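Local atomic coordinates of conjugal transfer protein TRWB (Escherichia coli, PDB entry 1E9R), a protein that probably couples DNA processing to DNA export in bacterial conjugation, as a ring-forming P-loop ATPase of the type IV secretion coupling protein family. Residues R49-R54 against F337-V342; V87-D92 against I245-D250; S133-G138 against Y149-L154. All blocks are in the same frame, centred on the assembly; numbering follows the deposited sequence.

Contact 1: R49-R54 against F337-V342; sequences RDAEPR and FRSLVV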
loop_
_atom_site.group_PDB
_atom_site.type_symbol
_atom_site.label_atom_id
_atom_site.label_comp_id
_atom_site.label_asym_id
_atom_site.label_seq_id
_atom_site.Cartn_x
_atom_site.Cartn_y
_atom_site.Cartn_z
ATOM N N ARG B 49 15.591 -28.528 28.408
ATOM C CA ARG B 49 14.703 -29.580 27.939
ATOM C C ARG B 49 13.308 -29.078 27.591
ATOM O O ARG B 49 12.733 -29.488 26.587
ATOM C CB ARG B 49 14.591 -30.673 29.003
ATOM C CG ARG B 49 15.681 -31.719 28.965
ATOM C CD ARG B 49 15.232 -32.864 28.110
ATOM N NE ARG B 49 16.020 -34.051 28.384
ATOM C CZ ARG B 49 15.679 -35.268 27.985
ATOM N NH1 ARG B 49 14.555 -35.435 27.299
ATOM N NH2 ARG B 49 16.461 -36.308 28.266
ATOM N N ASP B 50 12.768 -28.197 28.427
ATOM C CA ASP B 50 11.429 -27.658 28.224
ATOM C C ASP B 50 11.357 -26.722 27.018
ATOM O O ASP B 50 10.270 -26.355 26.567
ATOM C CB ASP B 50 10.958 -26.919 29.489
ATOM C CG ASP B 50 11.826 -25.699 29.825
ATOM O OD1 ASP B 50 11.891 -24.749 29.010
ATOM O OD2 ASP B 50 12.450 -25.682 30.912
ATOM N N ALA B 51 12.521 -26.344 26.501
ATOM C CA ALA B 51 12.593 -25.454 25.359
ATOM C C ALA B 51 12.545 -26.242 24.055
ATOM O O ALA B 51 12.090 -25.736 23.027
ATOM C CB ALA B 51 13.865 -24.642 25.431
ATOM N N GLU B 52 13.004 -27.488 24.102
ATOM C CA GLU B 52 13.032 -28.336 22.918
ATOM C C GLU B 52 11.756 -28.365 22.077
ATOM O O GLU B 52 11.801 -28.121 20.874
ATOM C CB GLU B 52 13.409 -29.758 23.315
ATOM C CG GLU B 52 14.855 -29.915 23.660
ATOM C CD GLU B 52 15.156 -31.303 24.136
ATOM O OE1 GLU B 52 14.400 -32.226 23.774
ATOM O OE2 GLU B 52 16.149 -31.467 24.866
ATOM N N PRO B 53 10.605 -28.678 22.693
ATOM C CA PRO B 53 9.358 -28.724 21.931
ATOM C C PRO B 53 8.718 -27.360 21.652
ATOM O O PRO B 53 7.604 -27.294 21.126
ATOM C CB PRO B 53 8.482 -29.639 22.775
ATOM C CG PRO B 53 8.908 -29.300 24.152
ATOM C CD PRO B 53 10.406 -29.215 24.050
ATOM N N ARG B 54 9.420 -26.281 22.003
ATOM C CA ARG B 54 8.929 -24.927 21.743
ATOM C C ARG B 54 9.695 -24.333 20.549
ATOM O O ARG B 54 9.549 -23.165 20.201
ATOM C CB ARG B 54 9.036 -24.045 22.998
ATOM C CG ARG B 54 7.930 -24.346 24.023
ATOM C CD ARG B 54 7.886 -23.348 25.207
ATOM N NE ARG B 54 9.087 -23.377 26.058
ATOM C CZ ARG B 54 9.271 -22.612 27.139
ATOM N NH1 ARG B 54 8.334 -21.748 27.514
ATOM N NH2 ARG B 54 10.394 -22.709 27.851
ATOM N N PHE B 337 8.318 -19.976 16.890
ATOM C CA PHE B 337 9.541 -20.550 17.427
ATOM C C PHE B 337 9.822 -19.694 18.672
ATOM O O PHE B 337 9.897 -18.465 18.581
ATOM C CB PHE B 337 10.698 -20.402 16.452
ATOM C CG PHE B 337 10.528 -21.167 15.175
ATOM C CD1 PHE B 337 9.610 -20.757 14.219
ATOM C CD2 PHE B 337 11.326 -22.276 14.906
ATOM C CE1 PHE B 337 9.498 -21.434 13.018
ATOM C CE2 PHE B 337 11.215 -22.953 13.707
ATOM C CZ PHE B 337 10.303 -22.532 12.765
ATOM N N ARG B 338 9.974 -20.337 19.827
ATOM C CA ARG B 338 10.215 -19.625 21.075
ATOM C C ARG B 338 11.689 -19.368 21.429
ATOM O O ARG B 338 11.988 -18.472 22.222
ATOM C CB ARG B 338 9.507 -20.357 22.219
ATOM C CG ARG B 338 7.994 -20.434 22.042
ATOM C CD ARG B 338 7.396 -19.034 22.003
ATOM N NE ARG B 338 7.792 -18.279 23.191
ATOM C CZ ARG B 338 7.351 -18.524 24.423
ATOM N NH1 ARG B 338 6.484 -19.504 24.646
ATOM N NH2 ARG B 338 7.801 -17.802 25.439
ATOM N N SER B 339 12.608 -20.142 20.862
ATOM C CA SER B 339 14.028 -19.926 21.128
ATOM C C SER B 339 14.655 -19.383 19.852
ATOM O O SER B 339 14.291 -19.794 18.747
ATOM C CB SER B 339 14.730 -21.224 21.550
ATOM O OG SER B 339 14.393 -21.602 22.877
ATOM N N LEU B 340 15.603 -18.466 20.004
ATOM C CA LEU B 340 16.244 -17.832 18.855
ATOM C C LEU B 340 17.774 -17.807 18.898
ATOM O O LEU B 340 18.380 -17.731 19.967
ATOM C CB LEU B 340 15.732 -16.390 18.739
ATOM C CG LEU B 340 16.496 -15.387 17.865
ATOM C CD1 LEU B 340 16.250 -15.678 16.398
ATOM C CD2 LEU B 340 16.045 -13.976 18.200
ATOM N N VAL B 341 18.388 -17.881 17.721
ATOM C CA VAL B 341 19.833 -17.790 17.598
ATOM C C VAL B 341 20.088 -16.783 16.483
ATOM O O VAL B 341 19.531 -16.897 15.389
ATOM C CB VAL B 341 20.497 -19.129 17.210
ATOM C CG1 VAL B 341 22.002 -18.931 17.098
ATOM C CG2 VAL B 341 20.197 -20.193 18.256
ATOM N N VAL B 342 20.914 -15.783 16.777
ATOM C CA VAL B 342 21.255 -14.745 15.819
ATOM C C VAL B 342 22.721 -14.883 15.426
ATOM O O VAL B 342 23.596 -14.700 16.261
ATOM C CB VAL B 342 21.022 -13.342 16.427
ATOM C CG1 VAL B 342 21.534 -12.269 15.488
ATOM C CG2 VAL B 342 19.540 -13.137 16.712
#
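Arg54 and Arg338 both place CG beside the backbone N and anti to the carbonyl carbon, with chi1 at -77° and -61°. The contact joins the turn before strand 56-59 to the start of strand 339-342 in the central sheet of a P-loop NTPase fold. These two strands are parallel neighbours.

The CB atoms of the two arginines meet at 3.8 Å, Arg54 CB to Arg338 CB. Beyond CG, Arg338 bends at both chi2 and chi3, while Arg54 bends at chi3. The side chains cross obliquely, and the two guanidinium groups end close together with their planes 78° apart.

The 3-10 segment 52-54 brings Arg54 beside the start of strand 339-342. Arg338 N donates to Arg54 O at 2.9 Å in a nearly straight bond, almost in line with the C=O. Within its own turn Arg54 is held by Asp50. A salt bridge runs from Arg54 NH2 to Asp50 OD1 at 2.8 Å, and NE makes a weak bond to Asp50 O.

Arg54 NH1 and Arg338 NH1 lie 4.1 Å apart. Both arginines converge on Asp402 of a neighbouring subunit: Arg54 through NH1 to OD2, Arg338 through NH2 to OD1. Its carboxylate probably offsets their charge. Arg338 NH1 also makes a weak hydrogen bond to Thr62 O of that subunit. The arginine pair is thus part of the subunit interface of the ring.

Ser339 OG hydrogen-bonds to Ala410 N. Ser339 OG also lies 4.0 Å from Ala51 CB.

Contact 2: V87-D92 against I245-D250; sequences VDPNGD and ITWRED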
loop_
_atom_site.group_PDB
_atom_site.type_symbol
_atom_site.label_atom_id
_atom_site.label_comp_id
_atom_site.label_asym_id
_atom_site.label_seq_id
_atom_site.Cartn_x
_atom_site.Cartn_y
_atom_site.Cartn_z
ATOM N N VAL B 87 15.935 -32.146 6.535
ATOM C CA VAL B 87 15.867 -31.608 5.182
ATOM C C VAL B 87 17.358 -31.405 4.947
ATOM O O VAL B 87 17.969 -30.433 5.413
ATOM C CB VAL B 87 15.078 -30.285 5.153
ATOM C CG1 VAL B 87 15.106 -29.685 3.763
ATOM C CG2 VAL B 87 13.640 -30.552 5.571
ATOM N N ASP B 88 17.933 -32.366 4.237
ATOM C CA ASP B 88 19.364 -32.419 4.017
ATOM C C ASP B 88 19.887 -32.136 2.615
ATOM O O ASP B 88 19.964 -33.024 1.770
ATOM C CB ASP B 88 19.833 -33.794 4.515
ATOM C CG ASP B 88 21.328 -33.947 4.519
ATOM O OD1 ASP B 88 22.058 -32.956 4.757
ATOM O OD2 ASP B 88 21.759 -35.094 4.306
ATOM N N PRO B 89 20.273 -30.885 2.358
ATOM C CA PRO B 89 20.802 -30.470 1.057
ATOM C C PRO B 89 22.105 -31.192 0.740
ATOM O O PRO B 89 23.022 -31.201 1.552
ATOM C CB PRO B 89 21.031 -28.981 1.246
ATOM C CG PRO B 89 20.031 -28.616 2.302
ATOM C CD PRO B 89 20.130 -29.734 3.262
ATOM N N ASN B 90 22.184 -31.788 -0.442
ATOM C CA ASN B 90 23.384 -32.499 -0.864
ATOM C C ASN B 90 23.741 -33.694 0.004
ATOM O O ASN B 90 24.886 -34.153 -0.015
ATOM C CB ASN B 90 24.572 -31.544 -0.897
ATOM C CG ASN B 90 24.366 -30.410 -1.851
ATOM O OD1 ASN B 90 24.071 -30.626 -3.026
ATOM N ND2 ASN B 90 24.518 -29.186 -1.363
ATOM N N GLY B 91 22.776 -34.193 0.770
ATOM C CA GLY B 91 23.030 -35.341 1.626
ATOM C C GLY B 91 24.212 -35.224 2.580
ATOM O O GLY B 91 24.801 -36.243 2.968
ATOM N N ASP B 92 24.561 -33.997 2.967
ATOM C CA ASP B 92 25.677 -33.768 3.885
ATOM C C ASP B 92 25.514 -34.493 5.227
ATOM O O ASP B 92 26.415 -35.191 5.679
ATOM C CB ASP B 92 25.860 -32.276 4.144
ATOM C CG ASP B 92 26.778 -32.001 5.327
ATOM O OD1 ASP B 92 27.959 -32.426 5.283
ATOM O OD2 ASP B 92 26.323 -31.367 6.308
ATOM N N ILE B 245 15.913 -36.195 3.849
ATOM C CA ILE B 245 15.344 -35.707 2.595
ATOM C C ILE B 245 16.475 -34.950 1.919
ATOM O O ILE B 245 16.781 -33.813 2.272
ATOM C CB ILE B 245 14.150 -34.768 2.843
ATOM C CG1 ILE B 245 13.006 -35.561 3.484
ATOM C CG2 ILE B 245 13.702 -34.127 1.531
ATOM C CD1 ILE B 245 11.827 -34.722 3.886
ATOM N N THR B 246 17.097 -35.599 0.947
ATOM C CA THR B 246 18.232 -35.021 0.250
ATOM C C THR B 246 17.911 -34.659 -1.189
ATOM O O THR B 246 16.852 -35.015 -1.713
ATOM C CB THR B 246 19.401 -36.017 0.225
ATOM O OG1 THR B 246 19.022 -37.158 -0.562
ATOM C CG2 THR B 246 19.754 -36.481 1.642
ATOM N N TRP B 247 18.845 -33.951 -1.819
ATOM C CA TRP B 247 18.721 -33.548 -3.213
ATOM C C TRP B 247 20.001 -32.826 -3.601
ATOM O O TRP B 247 20.629 -32.185 -2.760
ATOM C CB TRP B 247 17.503 -32.634 -3.408
ATOM C CG TRP B 247 17.654 -31.258 -2.827
ATOM C CD1 TRP B 247 18.145 -30.150 -3.460
ATOM C CD2 TRP B 247 17.347 -30.850 -1.488
ATOM N NE1 TRP B 247 18.165 -29.082 -2.599
ATOM C CE2 TRP B 247 17.680 -29.485 -1.381
ATOM C CE3 TRP B 247 16.826 -31.507 -0.368
ATOM C CZ2 TRP B 247 17.510 -28.765 -0.199
ATOM C CZ3 TRP B 247 16.657 -30.789 0.806
ATOM C CH2 TRP B 247 16.999 -29.431 0.879
ATOM N N ARG B 248 20.416 -32.960 -4.856
ATOM C CA ARG B 248 21.619 -32.272 -5.306
ATOM C C ARG B 248 21.149 -30.862 -5.610
ATOM O O ARG B 248 20.141 -30.673 -6.288
ATOM C CB ARG B 248 22.216 -32.977 -6.531
ATOM C CG ARG B 248 23.306 -33.992 -6.138
ATOM C CD ARG B 248 23.701 -34.934 -7.265
ATOM N NE ARG B 248 23.609 -34.330 -8.595
ATOM C CZ ARG B 248 24.387 -33.346 -9.053
ATOM N NH1 ARG B 248 25.348 -32.824 -8.288
ATOM N NH2 ARG B 248 24.203 -32.886 -10.292
ATOM N N GLU B 249 21.867 -29.870 -5.095
ATOM C CA GLU B 249 21.435 -28.492 -5.264
ATOM C C GLU B 249 21.208 -27.911 -6.649
ATOM O O GLU B 249 20.478 -26.924 -6.773
ATOM C CB GLU B 249 22.330 -27.555 -4.456
ATOM C CG GLU B 249 23.803 -27.607 -4.769
ATOM C CD GLU B 249 24.590 -26.689 -3.841
ATOM O OE1 GLU B 249 23.964 -26.089 -2.928
ATOM O OE2 GLU B 249 25.825 -26.567 -4.022
ATOM N N ASP B 250 21.804 -28.479 -7.691
ATOM C CA ASP B 250 21.548 -27.925 -9.014
ATOM C C ASP B 250 20.107 -28.268 -9.417
ATOM O O ASP B 250 19.606 -27.805 -10.439
ATOM C CB ASP B 250 22.547 -28.461 -10.050
ATOM C CG ASP B 250 22.543 -29.975 -10.151
ATOM O OD1 ASP B 250 21.969 -30.648 -9.269
ATOM O OD2 ASP B 250 23.132 -30.495 -11.122
#
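Asp88 N donates to Ile245 O at 2.7 Å, the first of three hydrogen bonds. Asn90 N donates to Trp247 O at 2.8 Å, where segment 87-92 turns away. The third uses a side chain: Asn90 OD1 accepts from Glu249 N at 3.1 Å, with the donor tilted out of the amide plane. Thr246 CA adds a close CA-H...O contact to Asp88 O.

Apolar packing centres on Trp247. Its CG sits between the backbone N and the carbonyl carbon (chi1 71°), which folds the indole over segment 87-92. Pro89 CA makes a CH-pi contact over the face, 3.9 Å from the centroid of the Trp247 six-membered ring. Pro89 CG reaches Trp247 CH2 at 3.4 Å. Val87 CG1 comes to the ring edge, 3.5 Å from Trp247 CH2. Through the sheet from Trp247, Thr246 CG2 lies against Gly91 CA and alongside the Asp88 carboxylate.

The polar ends of Asp88 and Thr246 bond to other partners. Asp88 OD1 accepts from Met93 N and OD2 from Leu94 N, at the start of helix 92-97. Thr246 OG1 bonds to Asn106 ND2. Strands 83-89 and 243-247 are parallel neighbours, and Pro89 lies near the probable Walker A loop, consistent with the core of a P-loop NTPase.

Contact 3: S133-G138 against Y149-L154; sequences SVVPRG and YGRLLL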
loop_
_atom_site.group_PDB
_atom_site.type_symbol
_atom_site.label_atom_id
_atom_site.label_comp_id
_atom_site.label_asym_id
_atom_site.label_seq_id
_atom_site.Cartn_x
_atom_site.Cartn_y
_atom_site.Cartn_z
ATOM N N SER B 133 -0.660 -30.818 0.854
ATOM C CA SER B 133 0.793 -31.048 0.925
ATOM C C SER B 133 1.412 -31.050 -0.464
ATOM O O SER B 133 2.498 -30.512 -0.675
ATOM C CB SER B 133 1.099 -32.392 1.590
ATOM O OG SER B 133 0.628 -32.425 2.924
ATOM N N VAL B 134 0.708 -31.668 -1.405
ATOM C CA VAL B 134 1.158 -31.753 -2.793
ATOM C C VAL B 134 1.081 -30.383 -3.457
ATOM O O VAL B 134 1.980 -29.984 -4.188
ATOM C CB VAL B 134 0.283 -32.752 -3.590
ATOM C CG1 VAL B 134 0.692 -32.762 -5.052
ATOM C CG2 VAL B 134 0.411 -34.141 -2.986
ATOM N N VAL B 135 -0.009 -29.672 -3.192
ATOM C CA VAL B 135 -0.230 -28.341 -3.738
ATOM C C VAL B 135 -0.179 -27.304 -2.600
ATOM O O VAL B 135 -1.215 -26.917 -2.035
ATOM C CB VAL B 135 -1.607 -28.271 -4.441
ATOM C CG1 VAL B 135 -1.783 -26.924 -5.116
ATOM C CG2 VAL B 135 -1.730 -29.408 -5.446
ATOM N N PRO B 136 1.030 -26.840 -2.245
ATOM C CA PRO B 136 1.120 -25.854 -1.163
ATOM C C PRO B 136 0.330 -24.571 -1.416
ATOM O O PRO B 136 -0.166 -24.327 -2.526
ATOM C CB PRO B 136 2.628 -25.625 -1.013
ATOM C CG PRO B 136 3.185 -25.999 -2.340
ATOM C CD PRO B 136 2.366 -27.196 -2.748
ATOM N N ARG B 137 0.201 -23.764 -0.364
ATOM C CA ARG B 137 -0.549 -22.520 -0.430
ATOM C C ARG B 137 -0.002 -21.564 -1.475
ATOM O O ARG B 137 1.209 -21.461 -1.675
ATOM C CB ARG B 137 -0.543 -21.836 0.931
ATOM C CG ARG B 137 -1.212 -22.625 2.017
ATOM C CD ARG B 137 -2.676 -22.815 1.738
ATOM N NE ARG B 137 -3.313 -23.483 2.867
ATOM C CZ ARG B 137 -4.580 -23.876 2.897
ATOM N NH1 ARG B 137 -5.370 -23.668 1.850
ATOM N NH2 ARG B 137 -5.058 -24.490 3.973
ATOM N N GLY B 138 -0.904 -20.859 -2.139
ATOM C CA GLY B 138 -0.474 -19.920 -3.148
ATOM C C GLY B 138 0.225 -18.717 -2.545
ATOM O O GLY B 138 -0.122 -18.261 -1.446
ATOM N N TYR B 149 -8.452 -24.808 -6.815
ATOM C CA TYR B 149 -9.083 -25.550 -7.902
ATOM C C TYR B 149 -8.222 -26.773 -8.187
ATOM O O TYR B 149 -8.739 -27.846 -8.510
ATOM C CB TYR B 149 -9.169 -24.677 -9.159
ATOM C CG TYR B 149 -10.046 -23.453 -9.013
ATOM C CD1 TYR B 149 -11.258 -23.515 -8.335
ATOM C CD2 TYR B 149 -9.664 -22.227 -9.560
ATOM C CE1 TYR B 149 -12.072 -22.390 -8.201
ATOM C CE2 TYR B 149 -10.470 -21.097 -9.433
ATOM C CZ TYR B 149 -11.673 -21.186 -8.750
ATOM O OH TYR B 149 -12.472 -20.071 -8.610
ATOM N N GLY B 150 -6.906 -26.599 -8.067
ATOM C CA GLY B 150 -5.977 -27.697 -8.287
ATOM C C GLY B 150 -6.138 -28.843 -7.292
ATOM O O GLY B 150 -6.058 -30.015 -7.666
ATOM N N ARG B 151 -6.367 -28.511 -6.021
ATOM C CA ARG B 151 -6.551 -29.522 -4.992
ATOM C C ARG B 151 -7.857 -30.245 -5.242
ATOM O O ARG B 151 -7.953 -31.448 -5.004
ATOM C CB ARG B 151 -6.553 -28.887 -3.599
ATOM C CG ARG B 151 -5.306 -28.067 -3.344
ATOM C CD ARG B 151 -4.969 -27.864 -1.878
ATOM N NE ARG B 151 -3.886 -26.890 -1.763
ATOM C CZ ARG B 151 -4.086 -25.582 -1.662
ATOM N NH1 ARG B 151 -5.326 -25.113 -1.639
ATOM N NH2 ARG B 151 -3.058 -24.740 -1.630
ATOM N N LEU B 152 -8.862 -29.508 -5.718
ATOM C CA LEU B 152 -10.169 -30.087 -6.038
ATOM C C LEU B 152 -9.977 -31.112 -7.158
ATOM O O LEU B 152 -10.417 -32.253 -7.046
ATOM C CB LEU B 152 -11.152 -29.012 -6.513
ATOM C CG LEU B 152 -12.440 -29.607 -7.101
ATOM C CD1 LEU B 152 -13.233 -30.324 -6.014
ATOM C CD2 LEU B 152 -13.274 -28.514 -7.730
ATOM N N LEU B 153 -9.320 -30.695 -8.237
ATOM C CA LEU B 153 -9.061 -31.587 -9.356
ATOM C C LEU B 153 -8.185 -32.752 -8.900
ATOM O O LEU B 153 -8.401 -33.898 -9.298
ATOM C CB LEU B 153 -8.371 -30.829 -10.491
ATOM C CG LEU B 153 -7.963 -31.666 -11.710
ATOM C CD1 LEU B 153 -9.157 -32.395 -12.257
ATOM C CD2 LEU B 153 -7.375 -30.774 -12.776
ATOM N N LEU B 154 -7.203 -32.462 -8.051
ATOM C CA LEU B 154 -6.319 -33.501 -7.562
ATOM C C LEU B 154 -7.021 -34.526 -6.692
ATOM O O LEU B 154 -6.994 -35.712 -7.001
ATOM C CB LEU B 154 -5.161 -32.909 -6.769
ATOM C CG LEU B 154 -4.151 -33.954 -6.276
ATOM C CD1 LEU B 154 -3.367 -34.518 -7.457
ATOM C CD2 LEU B 154 -3.203 -33.314 -5.262
#
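Helix 126-134 ends just before Val135, whose CA lies 6.6 Å from Arg151 CA on helix 141-163, and the chain then runs on past the arginine in extended form. Arg151 is extended from CG to NE, which carries its guanidinium across to this backbone. It grips one carbonyl side-on. Arg151 NE donates to Val135 O at 2.7 Å, in the carbonyl plane, and Arg151 NH2 donates to the same oxygen at 2.9 Å. That oxygen lies in the guanidinium plane, so the two bonds fix how the group is turned. Arg151 NH2 also makes a weak bond to Pro136 O at 3.1 Å.

Apolar contacts lie alongside. Val135 CB rests 3.9 Å from Arg151 CG. Leu154 CD2 meets Val134 CB at 3.9 Å and, more distantly, Val135 CG2.

Arg137 crosses Arg151 at about a right angle, with Arg137 NH1 3.8 Å from Arg151 NH1. Both NH1 atoms form salt bridges to Glu144 OE2, and Gly138 N bonds to Glu144 OE1. The two arginines therefore gather round one carboxylate.

The contact joins two consecutive helices of the largely helical part of the chain. Its chemistry implies that Arg151 binds the carbonyl of Val135, and weakly that of Pro136, where the chain has left the helix, while Glu144 probably balances the charge of both arginines.

In the fold
Contacts 1 and 2 belong to the same mixed sheet, on opposite sides of the chain's centre. Their centres lie 25 Å apart, with nearest atoms about 11 Å apart. Between their strands run 56-59, 309-315 and 281-285. Strand 56-59 leads into the probable Walker A loop, which includes Gly60 and Lys66 and whose backbone amides appear to bind a sulphate. Pro89 of contact 2 lies near that loop without touching it, whereas Arg338 of contact 1 bonds weakly to Thr62 O in the corresponding loop of a neighbouring subunit. Contact 3 lies among helices between the strands of contact 2 in sequence. Centre to centre, it is 25 Å from contact 2 and 32 Å from contact 1.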